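Local structure of flavoprotein (Thermotoga maritima, 5V8S) at residues G277-V282 with G326-E331; I16-I21 with Y28-D33. The protein probably transfers electrons from a flavin (FMN) to a non-haem di-iron centre, acting as an oxidoreductase of the flavodiiron family. The protein carries 1 engineered substitution. All blocks are in the same frame, centred on the assembly; numbering follows the deposited sequence.

In the fold
The two contacts belong to the two halves of a flavodiiron protein. Interaction 2 is a hairpin at the edge of the seven-stranded mixed sheet in the metallo-beta-lactamase-like part; the side chain of Ile32 comes within about 11 Å of the mu-oxo-diiron cluster. Interaction 1 lies in the flavodoxin-like part, on the other side of the chain's centre. The centres of interactions 1 and 2 are about 50 Å apart, and the nearest atoms of interactions 1 and 2 about 36 Å apart. The second subunit probably brings the expected flavin site and the iron site together: Phe278 of interaction 1 packs on Pro100 of that subunit, next in sequence to the cluster-pocket residues Glu99 and Asp101. This fits the head-to-tail pairing known for the family.

Interaction 1 of 2, residues G277-V282 with G326-E331; sequences GFVENV and GVSTYE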
ATOM      1  N   GLY A 277     -14.706   6.658  11.181  1.00 26.80           N
ATOM      2  CA  GLY A 277     -14.928   6.454  12.608  1.00 26.05           C
ATOM      3  C   GLY A 277     -16.068   5.514  12.965  1.00 23.84           C
ATOM      4  O   GLY A 277     -16.104   5.000  14.097  1.00 26.29           O
ATOM      5  N   PHE A 278     -16.954   5.198  12.034  1.00 23.18           N
ATOM      6  CA  PHE A 278     -18.032   4.258  12.323  1.00 22.51           C
ATOM      7  C   PHE A 278     -17.521   2.827  12.476  1.00 20.63           C
ATOM      8  O   PHE A 278     -17.976   2.093  13.363  1.00 21.76           O
ATOM      9  CB  PHE A 278     -19.092   4.351  11.244  1.00 24.89           C
ATOM     10  CG  PHE A 278     -19.798   5.666  11.238  1.00 27.36           C
ATOM     11  CD1 PHE A 278     -20.783   5.932  12.158  1.00 28.67           C
ATOM     12  CD2 PHE A 278     -19.449   6.650  10.346  1.00 28.99           C
ATOM     13  CE1 PHE A 278     -21.421   7.140  12.181  1.00 30.31           C
ATOM     14  CE2 PHE A 278     -20.104   7.880  10.360  1.00 31.08           C
ATOM     15  CZ  PHE A 278     -21.082   8.113  11.282  1.00 30.85           C
ATOM     16  N   VAL A 279     -16.584   2.400  11.626  1.00 18.79           N
ATOM     17  CA  VAL A 279     -15.988   1.079  11.809  1.00 18.43           C
ATOM     18  C   VAL A 279     -15.228   1.020  13.127  1.00 18.82           C
ATOM     19  O   VAL A 279     -15.329   0.044  13.880  1.00 17.64           O
ATOM     20  CB  VAL A 279     -15.099   0.723  10.609  1.00 17.61           C
ATOM     21  CG1 VAL A 279     -14.403  -0.590  10.857  1.00 18.03           C
ATOM     22  CG2 VAL A 279     -15.924   0.642   9.324  1.00 18.92           C
ATOM     23  N   GLU A 280     -14.453   2.064  13.430  1.00 19.97           N
ATOM     24  CA  GLU A 280     -13.705   2.085  14.683  1.00 22.70           C
ATOM     25  C   GLU A 280     -14.626   1.919  15.892  1.00 22.76           C
ATOM     26  O   GLU A 280     -14.277   1.224  16.853  1.00 22.70           O
ATOM     27  CB  GLU A 280     -12.920   3.395  14.773  1.00 27.53           C
ATOM     28  CG  GLU A 280     -12.484   3.809  16.180  1.00 32.88           C
ATOM     29  CD  GLU A 280     -11.300   3.033  16.640  1.00 38.50           C
ATOM     30  OE1 GLU A 280     -10.604   2.503  15.760  1.00 40.38           O
ATOM     31  OE2 GLU A 280     -11.075   2.931  17.874  1.00 40.33           O
ATOM     32  N   ASN A 281     -15.800   2.557  15.879  1.00 22.83           N
ATOM     33  CA  ASN A 281     -16.689   2.438  17.025  1.00 25.81           C
ATOM     34  C   ASN A 281     -17.130   1.002  17.240  1.00 24.38           C
ATOM     35  O   ASN A 281     -17.175   0.524  18.383  1.00 25.79           O
ATOM     36  CB  ASN A 281     -17.900   3.322  16.802  1.00 29.46           C
ATOM     37  CG  ASN A 281     -17.580   4.779  17.010  1.00 36.68           C
ATOM     38  OD1 ASN A 281     -16.451   5.130  17.366  1.00 39.70           O
ATOM     39  ND2 ASN A 281     -18.563   5.643  16.782  1.00 38.94           N
ATOM     40  N   VAL A 282     -17.488   0.303  16.164  1.00 21.44           N
ATOM     41  CA  VAL A 282     -17.880  -1.094  16.291  1.00 21.67           C
ATOM     42  C   VAL A 282     -16.690  -1.949  16.699  1.00 20.07           C
ATOM     43  O   VAL A 282     -16.812  -2.846  17.547  1.00 21.65           O
ATOM     44  CB  VAL A 282     -18.543  -1.610  15.003  1.00 23.56           C
ATOM     45  CG1 VAL A 282     -18.674  -3.145  15.052  1.00 24.25           C
ATOM     46  CG2 VAL A 282     -19.917  -0.958  14.817  1.00 24.33           C
ATOM     47  N   GLY A 326     -12.753  -5.678   9.972  1.00 17.31           N
ATOM     48  CA  GLY A 326     -13.747  -4.621   9.901  1.00 17.62           C
ATOM     49  C   GLY A 326     -13.559  -3.872   8.589  1.00 18.45           C
ATOM     50  O   GLY A 326     -12.463  -3.362   8.327  1.00 19.97           O
ATOM     51  N   VAL A 327     -14.605  -3.802   7.766  1.00 18.87           N
ATOM     52  CA  VAL A 327     -14.498  -3.414   6.367  1.00 19.46           C
ATOM     53  C   VAL A 327     -15.407  -2.213   6.099  1.00 20.07           C
ATOM     54  O   VAL A 327     -16.637  -2.314   6.221  1.00 20.94           O
ATOM     55  CB  VAL A 327     -14.871  -4.589   5.449  1.00 21.98           C
ATOM     56  CG1 VAL A 327     -14.764  -4.180   4.016  1.00 22.97           C
ATOM     57  CG2 VAL A 327     -14.001  -5.807   5.765  1.00 23.27           C
ATOM     58  N   SER A 328     -14.799  -1.086   5.733  1.00 19.12           N
ATOM     59  CA  SER A 328     -15.543   0.035   5.164  1.00 20.07           C
ATOM     60  C   SER A 328     -15.960  -0.272   3.734  1.00 21.90           C
ATOM     61  O   SER A 328     -15.188  -0.834   2.948  1.00 21.91           O
ATOM     62  CB  SER A 328     -14.675   1.290   5.107  1.00 21.32           C
ATOM     63  OG  SER A 328     -14.272   1.761   6.388  1.00 23.14           O
ATOM     64  N   THR A 329     -17.144   0.213   3.364  1.00 22.79           N
ATOM     65  CA  THR A 329     -17.656  -0.000   2.025  1.00 23.94           C
ATOM     66  C   THR A 329     -18.167   1.338   1.509  1.00 23.95           C
ATOM     67  O   THR A 329     -17.404   2.065   0.877  1.00 23.81           O
ATOM     68  CB  THR A 329     -18.739  -1.081   2.021  1.00 25.29           C
ATOM     69  OG1 THR A 329     -19.824  -0.656   2.852  1.00 24.80           O
ATOM     70  CG2 THR A 329     -18.189  -2.425   2.528  1.00 25.97           C
ATOM     71  N   TYR A 330     -19.419   1.707   1.816  1.00 25.38           N
ATOM     72  CA  TYR A 330     -20.023   2.930   1.288  1.00 27.03           C
ATOM     73  C   TYR A 330     -20.152   2.828  -0.234  1.00 28.94           C
ATOM     74  O   TYR A 330     -20.972   2.043  -0.721  1.00 27.78           O
ATOM     75  CB  TYR A 330     -19.252   4.174   1.773  1.00 26.91           C
ATOM     76  CG  TYR A 330     -19.098   4.197   3.296  1.00 25.26           C
ATOM     77  CD1 TYR A 330     -20.145   4.612   4.106  1.00 25.20           C
ATOM     78  CD2 TYR A 330     -17.917   3.775   3.916  1.00 24.57           C
ATOM     79  CE1 TYR A 330     -20.027   4.625   5.484  1.00 24.91           C
ATOM     80  CE2 TYR A 330     -17.790   3.775   5.314  1.00 24.69           C
ATOM     81  CZ  TYR A 330     -18.846   4.212   6.084  1.00 24.98           C
ATOM     82  OH  TYR A 330     -18.740   4.214   7.467  1.00 25.13           O
ATOM     83  N   GLU A 331     -19.340   3.583  -0.992  1.00 30.67           N
ATOM     84  CA  GLU A 331     -19.418   3.565  -2.452  1.00 35.84           C
ATOM     85  C   GLU A 331     -18.863   2.285  -3.085  1.00 33.62           C
ATOM     86  O   GLU A 331     -19.272   1.934  -4.200  1.00 32.85           O
ATOM     87  CB  GLU A 331     -18.687   4.791  -3.028  1.00 43.47           C
ATOM     88  CG  GLU A 331     -17.146   4.765  -2.908  1.00 50.73           C
ATOM     89  CD  GLU A 331     -16.664   5.148  -1.498  1.00 56.94           C
ATOM     90  OE1 GLU A 331     -17.529   5.336  -0.603  1.00 58.76           O
ATOM     91  OE2 GLU A 331     -15.426   5.285  -1.290  1.00 59.38           O
TER
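Val279 and Phe278, in the first turn of helix 278-292, lean on the end of strand 322-327 and the loop that follows it. This is the flavodoxin-like fold, a parallel sheet with strand order 2-1-3-4-5, and the loops after strands 267-273 and 322-327 emerge side by side. In this fold the loops at the C-terminal ends of the strands hold the flavin, so the two pieces probably help to frame the FMN site. Gly277 is the N-cap residue of the helix.

Val279 straddles the strand end with its two methyls. CG1, set anti to the backbone N (chi1 175°), settles on the bare backbone of Gly326, 4.1 Å from its C atom. CG2 is turned to the residue just after the strand end and meets Ser328 OG at 3.5 Å. CG2 is a methyl, so this is a van der Waals touch; the hydroxyl's hydrogen bond is to Asp273 O. Val360 and Ile388 also touch the valine, completing an apolar seat under the helix start.

One residue earlier on the helix, Phe278 crosses Tyr330 at about a right angle. Both residues look to the dimer interface: the Phe278 ring meets Phe132 of the second subunit with the planes about 20° apart, and Tyr330 packs on that same Phe132. Within its own chain, Tyr330 stacks edge-to-face with Tyr276. The tyrosine reaches over from its loop and approaches the phenyl ring obliquely, its OH 3.8 Å from both CB and CD2 of Phe278.

Interaction 2 of 2, residues I16-I21 with Y28-D33; sequences IWTERI and YVLRID
Trp17 NE1 reaches across the hairpin to Asp33 OD2, a hydrogen bond of 3.0 Å that is nearly straight (169°) and lies close to the indole plane. The same oxygen also accepts from Arg31 NH2, and the two donors come from opposite faces of the carboxylate. Arg31 grips Asp33 side-on, its NE bonded at 2.7 Å to the syn lone pair of OD1. This salt bridge should fix the carboxylate for the indole. With CG anti to the backbone N (chi1 167°) and its chain extended, Arg31 runs alongside Trp17 and lays its guanidinium over one face of the indole, offset toward the rim near NE1. CZ of Arg31 is 4.1 Å from the centroid of the five-membered ring of Trp17, an off-centre cation-pi contact with the planes 35° apart. The buried guanidinium has further acceptors in Pro188 O and Ile190 O.

The backbones form a regular antiparallel ladder: Trp17 and Arg31 exchange two hydrogen bonds, and so do Glu19 and Val29. On the opposite face from Trp17, Ile16 CG1 packs on Ile32 CG1 at 3.9 Å, and Thr18 OG1 touches Leu30 CD2 at 3.5 Å. Further along, Arg20 lies beside Tyr28 with CB 4.2 Å from the ring centroid, a CH-pi contact. Their polar ends lie near each other, Tyr28 OH at the guanidinium edge, yet each bonds to an outside partner: Arg20 NE to Asp23 and Tyr28 OH to Glu26.

Strand 16-22 is the outermost of its sheet within the chain, and strand 26-34 joins it to strand 50-59 through backbone bonds such as Leu30 with Ala54. Helix 74-82 packs on the face carrying Ile16 and Leu30, as part of the helical layer of the metallo-beta-lactamase fold.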
ATOM      1  N   ILE A  16      30.269  -5.168   9.625  1.00 28.42           N
ATOM      2  CA  ILE A  16      30.668  -6.416   8.984  1.00 27.66           C
ATOM      3  C   ILE A  16      31.266  -7.312  10.049  1.00 26.62           C
ATOM      4  O   ILE A  16      32.066  -6.850  10.873  1.00 27.87           O
ATOM      5  CB  ILE A  16      31.669  -6.165   7.846  1.00 28.21           C
ATOM      6  CG1 ILE A  16      30.978  -5.366   6.742  1.00 28.92           C
ATOM      7  CG2 ILE A  16      32.238  -7.500   7.308  1.00 28.66           C
ATOM      8  CD1 ILE A  16      31.903  -4.863   5.677  1.00 31.55           C
ATOM      9  N   TRP A  17      30.861  -8.583  10.048  1.00 24.66           N
ATOM     10  CA  TRP A  17      31.407  -9.590  10.949  1.00 24.84           C
ATOM     11  C   TRP A  17      32.192 -10.585  10.105  1.00 26.44           C
ATOM     12  O   TRP A  17      31.691 -11.060   9.083  1.00 26.90           O
ATOM     13  CB  TRP A  17      30.300 -10.363  11.672  1.00 24.73           C
ATOM     14  CG  TRP A  17      29.195  -9.573  12.306  1.00 25.30           C
ATOM     15  CD1 TRP A  17      28.302  -8.753  11.682  1.00 25.09           C
ATOM     16  CD2 TRP A  17      28.827  -9.583  13.694  1.00 26.17           C
ATOM     17  NE1 TRP A  17      27.419  -8.235  12.596  1.00 26.59           N
ATOM     18  CE2 TRP A  17      27.711  -8.737  13.835  1.00 27.13           C
ATOM     19  CE3 TRP A  17      29.335 -10.229  14.828  1.00 26.82           C
ATOM     20  CZ2 TRP A  17      27.101  -8.504  15.067  1.00 28.72           C
ATOM     21  CZ3 TRP A  17      28.728  -9.993  16.049  1.00 28.42           C
ATOM     22  CH2 TRP A  17      27.625  -9.145  16.157  1.00 29.26           C
ATOM     23  N   THR A  18      33.408 -10.914  10.538  1.00 28.55           N
ATOM     24  CA  THR A  18      34.220 -11.958   9.918  1.00 31.56           C
ATOM     25  C   THR A  18      34.762 -12.808  11.060  1.00 31.75           C
ATOM     26  O   THR A  18      35.543 -12.318  11.883  1.00 33.68           O
ATOM     27  CB  THR A  18      35.371 -11.351   9.108  1.00 34.93           C
ATOM     28  OG1 THR A  18      34.848 -10.540   8.048  1.00 37.48           O
ATOM     29  CG2 THR A  18      36.240 -12.424   8.503  1.00 36.25           C
ATOM     30  N   GLU A  19      34.335 -14.064  11.141  1.00 30.98           N
ATOM     31  CA  GLU A  19      34.698 -14.866  12.304  1.00 32.40           C
ATOM     32  C   GLU A  19      34.790 -16.342  11.947  1.00 29.80           C
ATOM     33  O   GLU A  19      33.990 -16.860  11.163  1.00 28.00           O
ATOM     34  CB  GLU A  19      33.668 -14.649  13.420  1.00 39.14           C
ATOM     35  CG  GLU A  19      33.905 -15.485  14.664  1.00 45.95           C
ATOM     36  CD  GLU A  19      33.246 -14.900  15.905  1.00 51.82           C
ATOM     37  OE1 GLU A  19      33.197 -13.654  16.024  1.00 53.26           O
ATOM     38  OE2 GLU A  19      32.779 -15.688  16.759  1.00 54.12           O
ATOM     39  N   ARG A  20      35.776 -17.023  12.534  1.00 28.55           N
ATOM     40  CA  ARG A  20      35.833 -18.472  12.421  1.00 28.42           C
ATOM     41  C   ARG A  20      34.781 -19.041  13.362  1.00 29.51           C
ATOM     42  O   ARG A  20      34.780 -18.733  14.559  1.00 33.58           O
ATOM     43  CB  ARG A  20      37.229 -18.994  12.753  1.00 30.63           C
ATOM     44  CG  ARG A  20      37.380 -20.457  12.347  1.00 32.09           C
ATOM     45  CD  ARG A  20      38.805 -20.959  12.476  1.00 35.81           C
ATOM     46  NE  ARG A  20      39.307 -20.790  13.823  1.00 40.07           N
ATOM     47  CZ  ARG A  20      40.183 -19.863  14.193  1.00 44.40           C
ATOM     48  NH1 ARG A  20      40.672 -18.996  13.307  1.00 45.53           N
ATOM     49  NH2 ARG A  20      40.573 -19.805  15.457  1.00 45.96           N
ATOM     50  N   ILE A  21      33.850 -19.813  12.817  1.00 27.07           N
ATOM     51  CA  ILE A  21      32.761 -20.376  13.601  1.00 25.82           C
ATOM     52  C   ILE A  21      32.904 -21.882  13.812  1.00 26.20           C
ATOM     53  O   ILE A  21      32.236 -22.429  14.701  1.00 28.23           O
ATOM     54  CB  ILE A  21      31.376 -20.031  13.008  1.00 24.94           C
ATOM     55  CG1 ILE A  21      31.320 -20.373  11.511  1.00 24.37           C
ATOM     56  CG2 ILE A  21      31.047 -18.548  13.248  1.00 26.65           C
ATOM     57  CD1 ILE A  21      29.912 -20.334  10.930  1.00 24.93           C
ATOM     58  N   TYR A  28      34.450 -20.045   8.175  1.00 21.52           N
ATOM     59  CA  TYR A  28      34.266 -18.641   8.508  1.00 22.68           C
ATOM     60  C   TYR A  28      32.900 -18.191   8.023  1.00 21.06           C
ATOM     61  O   TYR A  28      32.431 -18.623   6.961  1.00 22.16           O
ATOM     62  CB  TYR A  28      35.313 -17.762   7.815  1.00 25.70           C
ATOM     63  CG  TYR A  28      36.723 -18.055   8.261  1.00 28.19           C
ATOM     64  CD1 TYR A  28      37.417 -19.138   7.744  1.00 29.28           C
ATOM     65  CD2 TYR A  28      37.361 -17.252   9.195  1.00 29.63           C
ATOM     66  CE1 TYR A  28      38.700 -19.421   8.150  1.00 30.28           C
ATOM     67  CE2 TYR A  28      38.651 -17.534   9.612  1.00 31.51           C
ATOM     68  CZ  TYR A  28      39.315 -18.616   9.081  1.00 31.43           C
ATOM     69  OH  TYR A  28      40.596 -18.911   9.490  1.00 33.80           O
ATOM     70  N   VAL A  29      32.275 -17.307   8.790  1.00 20.85           N
ATOM     71  CA  VAL A  29      31.141 -16.527   8.298  1.00 20.73           C
ATOM     72  C   VAL A  29      31.634 -15.145   7.914  1.00 22.23           C
ATOM     73  O   VAL A  29      32.490 -14.556   8.593  1.00 23.22           O
ATOM     74  CB  VAL A  29      29.987 -16.434   9.325  1.00 21.75           C
ATOM     75  CG1 VAL A  29      30.457 -15.743  10.609  1.00 23.41           C
ATOM     76  CG2 VAL A  29      28.761 -15.738   8.715  1.00 21.83           C
ATOM     77  N   LEU A  30      31.075 -14.627   6.823  1.00 21.05           N
ATOM     78  CA  LEU A  30      31.214 -13.234   6.407  1.00 21.52           C
ATOM     79  C   LEU A  30      29.800 -12.674   6.384  1.00 20.39           C
ATOM     80  O   LEU A  30      29.006 -13.033   5.507  1.00 20.97           O
ATOM     81  CB  LEU A  30      31.832 -13.143   5.014  1.00 23.39           C
ATOM     82  CG  LEU A  30      33.254 -13.688   4.919  1.00 27.25           C
ATOM     83  CD1 LEU A  30      33.535 -14.146   3.526  1.00 30.26           C
ATOM     84  CD2 LEU A  30      34.248 -12.628   5.324  1.00 30.22           C
ATOM     85  N   ARG A  31      29.484 -11.809   7.345  1.00 19.19           N
ATOM     86  CA  ARG A  31      28.131 -11.291   7.526  1.00 18.47           C
ATOM     87  C   ARG A  31      28.166  -9.774   7.417  1.00 20.37           C
ATOM     88  O   ARG A  31      28.986  -9.121   8.073  1.00 22.06           O
ATOM     89  CB  ARG A  31      27.563 -11.705   8.902  1.00 19.83           C
ATOM     90  CG  ARG A  31      26.298 -10.957   9.325  1.00 20.40           C
ATOM     91  CD  ARG A  31      25.698 -11.459  10.635  1.00 21.14           C
ATOM     92  NE  ARG A  31      24.999 -10.364  11.313  1.00 21.66           N
ATOM     93  CZ  ARG A  31      24.502 -10.435  12.543  1.00 22.50           C
ATOM     94  NH1 ARG A  31      24.575 -11.568  13.230  1.00 23.13           N
ATOM     95  NH2 ARG A  31      23.935  -9.366  13.093  1.00 23.38           N
ATOM     96  N   ILE A  32      27.286  -9.218   6.590  1.00 19.77           N
ATOM     97  CA  ILE A  32      27.103  -7.769   6.526  1.00 20.33           C
ATOM     98  C   ILE A  32      25.692  -7.432   6.997  1.00 19.57           C
ATOM     99  O   ILE A  32      24.729  -8.134   6.664  1.00 20.18           O
ATOM    100  CB  ILE A  32      27.426  -7.190   5.133  1.00 20.41           C
ATOM    101  CG1 ILE A  32      27.449  -5.664   5.210  1.00 22.94           C
ATOM    102  CG2 ILE A  32      26.446  -7.685   4.070  1.00 20.94           C
ATOM    103  CD1 ILE A  32      28.013  -4.990   3.986  1.00 25.72           C
ATOM    104  N   ASP A  33      25.587  -6.410   7.829  1.00 20.06           N
ATOM    105  CA  ASP A  33      24.314  -5.985   8.414  1.00 21.04           C
ATOM    106  C   ASP A  33      23.757  -4.827   7.583  1.00 22.15           C
ATOM    107  O   ASP A  33      24.261  -3.702   7.663  1.00 23.31           O
ATOM    108  CB  ASP A  33      24.529  -5.599   9.878  1.00 21.81           C
ATOM    109  CG  ASP A  33      24.784  -6.803  10.758  1.00 24.38           C
ATOM    110  OD1 ASP A  33      24.752  -7.924  10.224  1.00 25.37           O
ATOM    111  OD2 ASP A  33      24.999  -6.629  11.973  1.00 26.34           O
TER